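PDB 4AXH: (R)-specific secondary-alkylsulfatase from Pseudomonas sp., which hydrolyses secondary alkyl sulfates at a zinc-dependent active site with inversion of configuration, turning (R)-sulfate esters into (S)-alcohols and sulfate. Local coordinates for residues A[72-77]-A[83-88]; A[137-142]-A[161-166]; A[551-556]-A[572-577]. All blocks are in the same frame, centred on the assembly; numbering follows the deposited sequence.

Contact 1: A[72-77]-A[83-88]; sequences SGQIKN and VWDMGA
Ile75 and Trp84 form the hydrogen-bonded pair of a two-stranded antiparallel hairpin, with Ile75 N donating to Trp84 O over 2.8 Å. A classic beta bulge follows: Val83 and Trp84 both face Ile75, whose carbonyl oxygen takes two donors, Val83 N at 2.8 Å and Trp84 N at 3.3 Å. Beyond the strands, Met86 N extends the ladder to Gly73 O with a nearly straight bond (177°).

Apolar contact lies on the face shared by Ile75 and Trp84. The two side chains run side by side, and Ile75 CD1 rests 3.9 Å from Trp84 CB while the indole extends beyond the isoleucine, its NE1 hydrogen-bonded to Gly129 O. The Trp84 side chain lies about 9 Å from those of the zinc ligands Asp183 and His355. Helix 153-164 meets Ile75 through Thr155 and Ala158. At the bulge, Val83 CG2 packs 3.8 Å from Asn77 CB.

Polar side chains occupy the other face. Gln74 and Asp85 point the same way, planes 57° apart, joined by a weak bond from Gln74 NE2 to Asp85 OD2 (3.5 Å).

Cohesion therefore rests chiefly on backbone bonds: the apolar face turns inward toward helix 153-164, and the Gln74–Asp85 pair contributes little more than a weak polar link.

Contact 2: A[137-142]-A[161-166]; sequences IIEGDS and DLYFQH
Tyr163 of helix 153-164 meets Ile137 of strand 135-138 over its ring and, at its hydroxyl, Glu139, just past the strand's end. The tight part is the isoleucine. Its CG2 lies 3.9 Å from the ring centroid and 23° off the ring normal, the geometry of a CH-pi contact over one face, and it leans toward the CZ side of the ring. The other branch serves the opposite end: Ile137 CD1 sits 3.6 Å from Tyr163 CD1. One residue thus spans the ring from its root to its phenolic carbon. With CG anti to the backbone N (chi1 172°), the ring of Tyr163 projects from the helix toward the sheet. Leu144 of the adjacent strand 144-147 also touches both Ile137 and Tyr163.

Polar contact takes over at the rim. Tyr163 OH donates to Glu139 OE2 at 2.5 Å, a length too uncertain at this resolution to be read as unusual strength. The oxygen is met on its anti side, and the carboxylate is turned 64° from the ring. Glu139 OE1 forms a salt bridge with Arg167, so the carboxylate ties the chain just after the strand both to the tyrosine and to the chain just past the helix.

The outer side is looser. From Gly140 onward the first segment leaves the helix altogether, and Asp141 and Ser142 are exposed. On the second segment the solvent-facing His166 folds back along its own chain, ND1 donating to Leu162 O at 3.1 Å. A helix laid against a mixed sheet through a buried aromatic and its aliphatic and acidic partners fits the layered packing of the metallo-beta-lactamase αββα fold, to whose superfamily this region belongs.

Contact 3: A[551-556]-A[572-577]; sequences MFFDLL and LNWVFE
Phe553 and Trp574 meet because each carries CG anti to its own carbonyl carbon, with chi1 of -68° on the helix and -70° on the strand, so that the two rings project into the space between helix 549-559 and strand 570-576. This is helix-on-sheet packing within the alkyl sulfatase C-terminal domain, of the SCP2 type. Strand 570-576 is the middle one of a five-stranded mixed sheet, and the contact belongs to the core on one of its faces.

The main interaction is an edge-to-face aromatic pair. The edge of Phe553 is directed at the face of Trp574, with 4.5 Å between the phenyl centroid and that of the five-membered indole ring. The planes make an angle of 57°, so the pair is tilted well short of a perpendicular T. Phe553 CZ lies over the middle of the indole, 3.4 Å from Trp574 CD2, while Phe553 CE1 is displaced toward the benzo side and lies 3.8 Å from Trp574 CE2. On the helix, Phe552 CD2 stands over one face of the Phe553 ring, 3.8 Å above its plane.

The surrounding groups are likewise apolar. Leu614 of helix 611-618 touches Phe552, Trp574 and Phe576, Leu642 of helix 640-646 packs on Trp574, and Ile583 of the neighbouring strand meets Phe553. Asp554 points away from this core; its OD1 is hydrogen-bonded to Gln594, and the residue also packs on Lys331 of the second subunit.

Phe576, two residues along the strand from Trp574, adds a looser contact in which the rings meet edge against edge: Phe553 CE2 lies 4.2 Å from Phe576 CE1, each atom near the plane of the other ring.

How the contacts relate
From the N terminus, contact 1 closes first, pairing 72-77 with 83-88 across a five-residue turn. Contact 2 then closes a longer excursion, in which the chain passes through strand 144-147 before helix 153-164 returns to strand 135-138. Contact 3 closes far later, between helix 549-559 and strand 570-576. The three follow in series; none nests in or crosses another. Contacts 1 and 2 lie about 22 Å apart between centres and are linked by helix 153-164, which packs on Ile75, Asn77 and Val83 of the hairpin and supplies Tyr163 to contact 2. Contact 3, about 41 and 44 Å from them between centres, joins a helix to the central strand of the sheet in the C-terminal region.

Contact 1: A[72-77]-A[83-88]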
loop_
_atom_site.group_PDB
_atom_site.type_symbol
_atom_site.label_atom_id
_atom_site.label_comp_id
_atom_site.label_asym_id
_atom_site.label_seq_id
_atom_site.Cartn_x
_atom_site.Cartn_y
_atom_site.Cartn_z
ATOM N N SER A 72 -22.992 -33.180 -5.725
ATOM C CA SER A 72 -22.665 -32.997 -7.156
ATOM C C SER A 72 -23.753 -32.217 -7.922
ATOM O O SER A 72 -23.613 -31.982 -9.131
ATOM C CB SER A 72 -22.362 -34.346 -7.829
ATOM O OG SER A 72 -22.860 -35.488 -7.136
ATOM N N GLY A 73 -24.794 -31.803 -7.199
ATOM C CA GLY A 73 -25.948 -31.120 -7.762
ATOM C C GLY A 73 -25.944 -29.608 -7.734
ATOM O O GLY A 73 -24.887 -28.968 -7.714
ATOM N N GLN A 74 -27.153 -29.041 -7.775
ATOM C CA GLN A 74 -27.374 -27.612 -7.796
ATOM C C GLN A 74 -28.050 -27.134 -6.503
ATOM O O GLN A 74 -28.784 -27.879 -5.845
ATOM C CB GLN A 74 -28.304 -27.221 -8.963
ATOM C CG GLN A 74 -27.854 -27.592 -10.357
ATOM C CD GLN A 74 -28.960 -27.338 -11.360
ATOM O OE1 GLN A 74 -30.111 -27.780 -11.203
ATOM N NE2 GLN A 74 -28.633 -26.628 -12.425
ATOM N N ILE A 75 -27.844 -25.846 -6.203
ATOM C CA ILE A 75 -28.474 -25.115 -5.130
ATOM C C ILE A 75 -29.161 -23.957 -5.870
ATOM O O ILE A 75 -28.520 -23.260 -6.665
ATOM C CB ILE A 75 -27.451 -24.638 -4.069
ATOM C CG1 ILE A 75 -26.765 -25.826 -3.371
ATOM C CG2 ILE A 75 -28.119 -23.692 -3.044
ATOM C CD1 ILE A 75 -25.487 -25.434 -2.614
ATOM N N LYS A 76 -30.461 -23.780 -5.640
ATOM C CA LYS A 76 -31.251 -22.731 -6.279
ATOM C C LYS A 76 -31.673 -21.651 -5.298
ATOM O O LYS A 76 -31.725 -21.889 -4.081
ATOM C CB LYS A 76 -32.493 -23.342 -6.947
ATOM C CG LYS A 76 -32.182 -24.162 -8.198
ATOM C CD LYS A 76 -33.120 -25.356 -8.360
ATOM C CE LYS A 76 -32.428 -26.691 -8.149
ATOM N NZ LYS A 76 -32.055 -26.955 -6.716
ATOM N N ASN A 77 -31.980 -20.455 -5.846
ATOM C CA ASN A 77 -32.459 -19.256 -5.155
ATOM C C ASN A 77 -33.978 -19.430 -4.917
ATOM O O ASN A 77 -34.547 -20.426 -5.379
ATOM C CB ASN A 77 -32.187 -18.042 -6.070
ATOM C CG ASN A 77 -32.648 -16.712 -5.530
ATOM O OD1 ASN A 77 -33.786 -16.258 -5.777
ATOM N ND2 ASN A 77 -31.787 -16.083 -4.743
ATOM N N VAL A 83 -27.767 -20.998 -8.045
ATOM C CA VAL A 83 -26.862 -20.266 -7.155
ATOM C C VAL A 83 -25.473 -20.918 -7.181
ATOM O O VAL A 83 -24.462 -20.207 -7.216
ATOM C CB VAL A 83 -27.445 -20.194 -5.698
ATOM C CG1 VAL A 83 -26.415 -19.732 -4.669
ATOM C CG2 VAL A 83 -28.651 -19.289 -5.652
ATOM N N TRP A 84 -25.450 -22.276 -7.110
ATOM C CA TRP A 84 -24.259 -23.094 -7.049
ATOM C C TRP A 84 -24.495 -24.368 -7.831
ATOM O O TRP A 84 -25.449 -25.096 -7.540
ATOM C CB TRP A 84 -23.957 -23.452 -5.586
ATOM C CG TRP A 84 -22.591 -24.044 -5.370
ATOM C CD1 TRP A 84 -22.289 -25.349 -5.098
ATOM C CD2 TRP A 84 -21.339 -23.340 -5.419
ATOM N NE1 TRP A 84 -20.920 -25.497 -4.955
ATOM C CE2 TRP A 84 -20.317 -24.280 -5.148
ATOM C CE3 TRP A 84 -20.984 -22.002 -5.660
ATOM C CZ2 TRP A 84 -18.976 -23.911 -5.061
ATOM C CZ3 TRP A 84 -19.648 -21.646 -5.601
ATOM C CH2 TRP A 84 -18.663 -22.585 -5.291
ATOM N N ASP A 85 -23.616 -24.649 -8.806
ATOM C CA ASP A 85 -23.694 -25.826 -9.673
ATOM C C ASP A 85 -22.346 -26.540 -9.727
ATOM O O ASP A 85 -21.369 -25.989 -10.238
ATOM C CB ASP A 85 -24.163 -25.414 -11.095
ATOM C CG ASP A 85 -24.752 -26.523 -11.958
ATOM O OD1 ASP A 85 -24.695 -27.715 -11.529
ATOM O OD2 ASP A 85 -25.261 -26.202 -13.070
ATOM N N MET A 86 -22.292 -27.744 -9.161
ATOM C CA MET A 86 -21.096 -28.592 -9.142
ATOM C C MET A 86 -21.071 -29.521 -10.372
ATOM O O MET A 86 -19.992 -29.888 -10.830
ATOM C CB MET A 86 -21.022 -29.407 -7.845
ATOM C CG MET A 86 -20.324 -28.673 -6.733
ATOM S SD MET A 86 -18.547 -28.372 -7.021
ATOM C CE MET A 86 -17.984 -30.046 -7.102
ATOM N N GLY A 87 -22.257 -29.838 -10.910
ATOM C CA GLY A 87 -22.445 -30.657 -12.097
ATOM C C GLY A 87 -21.793 -30.086 -13.344
ATOM O O GLY A 87 -21.528 -30.834 -14.288
ATOM N N ALA A 88 -21.512 -28.765 -13.360
ATOM C CA ALA A 88 -20.864 -28.110 -14.491
ATOM C C ALA A 88 -19.364 -28.488 -14.630
ATOM O O ALA A 88 -18.806 -28.382 -15.725
ATOM C CB ALA A 88 -21.016 -26.611 -14.367
#

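Contact 2: A[137-142]-A[161-166]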
loop_
_atom_site.group_PDB
_atom_site.type_symbol
_atom_site.label_atom_id
_atom_site.label_comp_id
_atom_site.label_asym_id
_atom_site.label_seq_id
_atom_site.Cartn_x
_atom_site.Cartn_y
_atom_site.Cartn_z
ATOM N N ILE A 137 -18.790 -27.768 11.473
ATOM C CA ILE A 137 -19.869 -28.085 12.403
ATOM C C ILE A 137 -19.361 -28.896 13.586
ATOM O O ILE A 137 -19.036 -30.064 13.420
ATOM C CB ILE A 137 -21.100 -28.750 11.739
ATOM C CG1 ILE A 137 -21.622 -27.912 10.577
ATOM C CG2 ILE A 137 -22.193 -28.965 12.794
ATOM C CD1 ILE A 137 -22.200 -28.694 9.445
ATOM N N ILE A 138 -19.304 -28.275 14.766
ATOM C CA ILE A 138 -18.895 -28.916 16.022
ATOM C C ILE A 138 -20.182 -29.328 16.726
ATOM O O ILE A 138 -21.090 -28.504 16.895
ATOM C CB ILE A 138 -18.044 -27.996 16.949
ATOM C CG1 ILE A 138 -17.006 -27.170 16.192
ATOM C CG2 ILE A 138 -17.398 -28.774 18.075
ATOM C CD1 ILE A 138 -16.570 -25.872 16.953
ATOM N N GLU A 139 -20.262 -30.594 17.152
ATOM C CA GLU A 139 -21.435 -31.087 17.875
ATOM C C GLU A 139 -21.667 -30.453 19.259
ATOM O O GLU A 139 -22.236 -29.353 19.324
ATOM C CB GLU A 139 -21.604 -32.595 17.774
ATOM C CG GLU A 139 -22.260 -32.892 16.432
ATOM C CD GLU A 139 -22.252 -34.279 15.841
ATOM O OE1 GLU A 139 -21.932 -35.257 16.556
ATOM O OE2 GLU A 139 -22.682 -34.395 14.675
ATOM N N GLY A 140 -21.186 -31.054 20.326
ATOM C CA GLY A 140 -21.405 -30.429 21.627
ATOM C C GLY A 140 -22.635 -30.934 22.349
ATOM O O GLY A 140 -23.467 -31.645 21.761
ATOM N N ASP A 141 -22.744 -30.552 23.641
ATOM C CA ASP A 141 -23.781 -30.968 24.598
ATOM C C ASP A 141 -25.230 -31.001 24.111
ATOM O O ASP A 141 -25.777 -32.099 23.945
ATOM C CB ASP A 141 -23.610 -30.277 25.971
ATOM C CG ASP A 141 -22.335 -30.655 26.727
ATOM O OD1 ASP A 141 -21.726 -31.714 26.398
ATOM O OD2 ASP A 141 -21.975 -29.934 27.679
ATOM N N SER A 142 -25.839 -29.821 23.855
ATOM C CA SER A 142 -27.239 -29.706 23.430
ATOM C C SER A 142 -27.459 -29.434 21.933
ATOM O O SER A 142 -28.224 -30.157 21.292
ATOM C CB SER A 142 -27.985 -28.685 24.286
ATOM O OG SER A 142 -27.393 -27.395 24.256
ATOM N N ASP A 161 -28.614 -28.415 5.555
ATOM C CA ASP A 161 -29.596 -29.415 5.120
ATOM C C ASP A 161 -28.942 -30.786 4.923
ATOM O O ASP A 161 -29.493 -31.811 5.387
ATOM C CB ASP A 161 -30.320 -28.983 3.822
ATOM C CG ASP A 161 -31.524 -28.058 3.993
ATOM O OD1 ASP A 161 -32.040 -27.953 5.136
ATOM O OD2 ASP A 161 -32.009 -27.510 2.965
ATOM N N LEU A 162 -27.764 -30.792 4.220
ATOM C CA LEU A 162 -26.939 -31.955 3.905
ATOM C C LEU A 162 -26.417 -32.564 5.188
ATOM O O LEU A 162 -26.433 -33.783 5.309
ATOM C CB LEU A 162 -25.796 -31.563 2.955
ATOM C CG LEU A 162 -24.729 -32.613 2.598
ATOM C CD1 LEU A 162 -25.323 -33.792 1.865
ATOM C CD2 LEU A 162 -23.620 -31.973 1.770
ATOM N N TYR A 163 -26.032 -31.728 6.161
ATOM C CA TYR A 163 -25.582 -32.174 7.474
ATOM C C TYR A 163 -26.711 -32.866 8.236
ATOM O O TYR A 163 -26.489 -33.934 8.832
ATOM C CB TYR A 163 -25.049 -31.000 8.305
ATOM C CG TYR A 163 -24.736 -31.361 9.740
ATOM C CD1 TYR A 163 -23.516 -31.946 10.088
ATOM C CD2 TYR A 163 -25.650 -31.101 10.761
ATOM C CE1 TYR A 163 -23.220 -32.273 11.416
ATOM C CE2 TYR A 163 -25.371 -31.438 12.091
ATOM C CZ TYR A 163 -24.153 -32.023 12.413
ATOM O OH TYR A 163 -23.866 -32.353 13.714
ATOM N N PHE A 164 -27.910 -32.255 8.258
ATOM C CA PHE A 164 -29.037 -32.849 8.988
ATOM C C PHE A 164 -29.542 -34.145 8.365
ATOM O O PHE A 164 -30.086 -34.983 9.079
ATOM C CB PHE A 164 -30.155 -31.822 9.259
ATOM C CG PHE A 164 -29.755 -30.741 10.237
ATOM C CD1 PHE A 164 -29.074 -31.061 11.417
ATOM C CD2 PHE A 164 -30.103 -29.410 10.006
ATOM C CE1 PHE A 164 -28.716 -30.068 12.323
ATOM C CE2 PHE A 164 -29.723 -28.410 10.903
ATOM C CZ PHE A 164 -29.032 -28.744 12.058
ATOM N N GLN A 165 -29.297 -34.346 7.051
ATOM C CA GLN A 165 -29.681 -35.575 6.358
ATOM C C GLN A 165 -28.863 -36.807 6.827
ATOM O O GLN A 165 -29.263 -37.941 6.527
ATOM C CB GLN A 165 -29.562 -35.398 4.852
ATOM C CG GLN A 165 -30.852 -34.935 4.208
ATOM C CD GLN A 165 -30.620 -34.188 2.921
ATOM O OE1 GLN A 165 -31.041 -33.037 2.769
ATOM N NE2 GLN A 165 -29.960 -34.828 1.957
ATOM N N HIS A 166 -27.745 -36.586 7.575
ATOM C CA HIS A 166 -26.836 -37.640 8.026
ATOM C C HIS A 166 -26.517 -37.576 9.486
ATOM O O HIS A 166 -25.987 -38.540 10.046
ATOM C CB HIS A 166 -25.540 -37.617 7.205
ATOM C CG HIS A 166 -25.783 -37.846 5.748
ATOM N ND1 HIS A 166 -26.102 -36.793 4.897
ATOM C CD2 HIS A 166 -25.859 -39.008 5.058
ATOM C CE1 HIS A 166 -26.346 -37.344 3.717
ATOM N NE2 HIS A 166 -26.203 -38.673 3.758
#

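Contact 3: A[551-556]-A[572-577]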
loop_
_atom_site.group_PDB
_atom_site.type_symbol
_atom_site.label_atom_id
_atom_site.label_comp_id
_atom_site.label_asym_id
_atom_site.label_seq_id
_atom_site.Cartn_x
_atom_site.Cartn_y
_atom_site.Cartn_z
ATOM N N MET A 551 -20.464 6.675 6.993
ATOM C CA MET A 551 -20.075 5.793 5.895
ATOM C C MET A 551 -20.819 6.192 4.641
ATOM O O MET A 551 -20.211 6.298 3.572
ATOM C CB MET A 551 -20.374 4.329 6.243
ATOM C CG MET A 551 -19.272 3.688 7.038
ATOM S SD MET A 551 -19.801 2.243 7.954
ATOM C CE MET A 551 -18.517 2.228 9.252
ATOM N N PHE A 552 -22.133 6.456 4.783
ATOM C CA PHE A 552 -22.984 6.915 3.694
ATOM C C PHE A 552 -22.518 8.292 3.162
ATOM O O PHE A 552 -22.525 8.506 1.946
ATOM C CB PHE A 552 -24.452 6.939 4.137
ATOM C CG PHE A 552 -25.389 7.657 3.193
ATOM C CD1 PHE A 552 -25.793 7.065 1.998
ATOM C CD2 PHE A 552 -25.874 8.921 3.498
ATOM C CE1 PHE A 552 -26.651 7.741 1.117
ATOM C CE2 PHE A 552 -26.739 9.590 2.622
ATOM C CZ PHE A 552 -27.121 8.996 1.439
ATOM N N PHE A 553 -22.112 9.214 4.056
ATOM C CA PHE A 553 -21.660 10.533 3.611
ATOM C C PHE A 553 -20.315 10.524 2.880
ATOM O O PHE A 553 -20.118 11.313 1.946
ATOM C CB PHE A 553 -21.768 11.601 4.712
ATOM C CG PHE A 553 -23.200 11.937 5.089
ATOM C CD1 PHE A 553 -24.123 12.336 4.120
ATOM C CD2 PHE A 553 -23.618 11.879 6.412
ATOM C CE1 PHE A 553 -25.445 12.627 4.466
ATOM C CE2 PHE A 553 -24.935 12.186 6.759
ATOM C CZ PHE A 553 -25.840 12.542 5.781
ATOM N N ASP A 554 -19.429 9.565 3.250
ATOM C CA ASP A 554 -18.128 9.340 2.620
ATOM C C ASP A 554 -18.348 8.884 1.158
ATOM O O ASP A 554 -17.611 9.280 0.245
ATOM C CB ASP A 554 -17.297 8.332 3.453
ATOM C CG ASP A 554 -16.627 8.898 4.711
ATOM O OD1 ASP A 554 -16.473 10.148 4.803
ATOM O OD2 ASP A 554 -16.196 8.091 5.572
ATOM N N LEU A 555 -19.437 8.125 0.940
ATOM C CA LEU A 555 -19.884 7.662 -0.370
ATOM C C LEU A 555 -20.340 8.861 -1.185
ATOM O O LEU A 555 -20.047 8.930 -2.369
ATOM C CB LEU A 555 -21.077 6.734 -0.174
ATOM C CG LEU A 555 -20.966 5.316 -0.673
ATOM C CD1 LEU A 555 -20.334 4.421 0.381
ATOM C CD2 LEU A 555 -22.373 4.812 -1.052
ATOM N N LEU A 556 -21.074 9.802 -0.541
ATOM C CA LEU A 556 -21.563 11.024 -1.188
ATOM C C LEU A 556 -20.416 11.954 -1.568
ATOM O O LEU A 556 -20.466 12.539 -2.645
ATOM C CB LEU A 556 -22.618 11.751 -0.333
ATOM C CG LEU A 556 -23.926 11.008 0.003
ATOM C CD1 LEU A 556 -24.985 11.980 0.477
ATOM C CD2 LEU A 556 -24.483 10.249 -1.193
ATOM N N LEU A 572 -24.411 21.794 5.581
ATOM C CA LEU A 572 -25.634 21.060 5.877
ATOM C C LEU A 572 -25.495 20.279 7.171
ATOM O O LEU A 572 -24.701 19.341 7.230
ATOM C CB LEU A 572 -25.982 20.081 4.720
ATOM C CG LEU A 572 -26.088 20.624 3.267
ATOM C CD1 LEU A 572 -24.719 20.639 2.568
ATOM C CD2 LEU A 572 -27.036 19.768 2.439
ATOM N N ASN A 573 -26.258 20.655 8.208
ATOM C CA ASN A 573 -26.307 19.897 9.456
ATOM C C ASN A 573 -27.311 18.771 9.250
ATOM O O ASN A 573 -28.312 18.948 8.551
ATOM C CB ASN A 573 -26.738 20.760 10.634
ATOM C CG ASN A 573 -25.625 21.585 11.217
ATOM O OD1 ASN A 573 -24.433 21.303 11.033
ATOM N ND2 ASN A 573 -25.994 22.611 11.969
ATOM N N TRP A 574 -27.012 17.602 9.813
ATOM C CA TRP A 574 -27.840 16.405 9.748
ATOM C C TRP A 574 -28.000 15.905 11.176
ATOM O O TRP A 574 -27.008 15.822 11.919
ATOM C CB TRP A 574 -27.173 15.334 8.869
ATOM C CG TRP A 574 -27.150 15.655 7.408
ATOM C CD1 TRP A 574 -26.317 16.526 6.766
ATOM C CD2 TRP A 574 -27.975 15.070 6.396
ATOM N NE1 TRP A 574 -26.610 16.558 5.422
ATOM C CE2 TRP A 574 -27.603 15.651 5.161
ATOM C CE3 TRP A 574 -28.985 14.092 6.410
ATOM C CZ2 TRP A 574 -28.215 15.301 3.954
ATOM C CZ3 TRP A 574 -29.598 13.752 5.215
ATOM C CH2 TRP A 574 -29.219 14.361 4.006
ATOM N N VAL A 575 -29.249 15.633 11.586
ATOM C CA VAL A 575 -29.547 15.169 12.940
ATOM C C VAL A 575 -30.406 13.947 12.910
ATOM O O VAL A 575 -31.473 13.950 12.302
ATOM C CB VAL A 575 -29.948 16.259 13.990
ATOM C CG1 VAL A 575 -30.017 17.671 13.393
ATOM C CG2 VAL A 575 -31.217 15.908 14.766
ATOM N N PHE A 576 -29.894 12.876 13.507
ATOM C CA PHE A 576 -30.537 11.575 13.540
ATOM C C PHE A 576 -31.028 11.264 14.949
ATOM O O PHE A 576 -30.252 10.839 15.808
ATOM C CB PHE A 576 -29.571 10.500 13.010
ATOM C CG PHE A 576 -29.207 10.634 11.551
ATOM C CD1 PHE A 576 -28.131 11.424 11.155
ATOM C CD2 PHE A 576 -29.907 9.937 10.577
ATOM C CE1 PHE A 576 -27.775 11.530 9.804
ATOM C CE2 PHE A 576 -29.552 10.043 9.229
ATOM C CZ PHE A 576 -28.489 10.841 8.850
ATOM N N GLU A 577 -32.319 11.522 15.181
ATOM C CA GLU A 577 -33.011 11.353 16.462
ATOM C C GLU A 577 -32.932 9.939 17.042
ATOM O O GLU A 577 -32.704 9.781 18.247
ATOM C CB GLU A 577 -34.470 11.872 16.394
ATOM C CG GLU A 577 -35.283 11.421 15.177
ATOM C CD GLU A 577 -35.853 12.484 14.238
ATOM O OE1 GLU A 577 -35.285 13.599 14.160
ATOM O OE2 GLU A 577 -36.864 12.185 13.557
#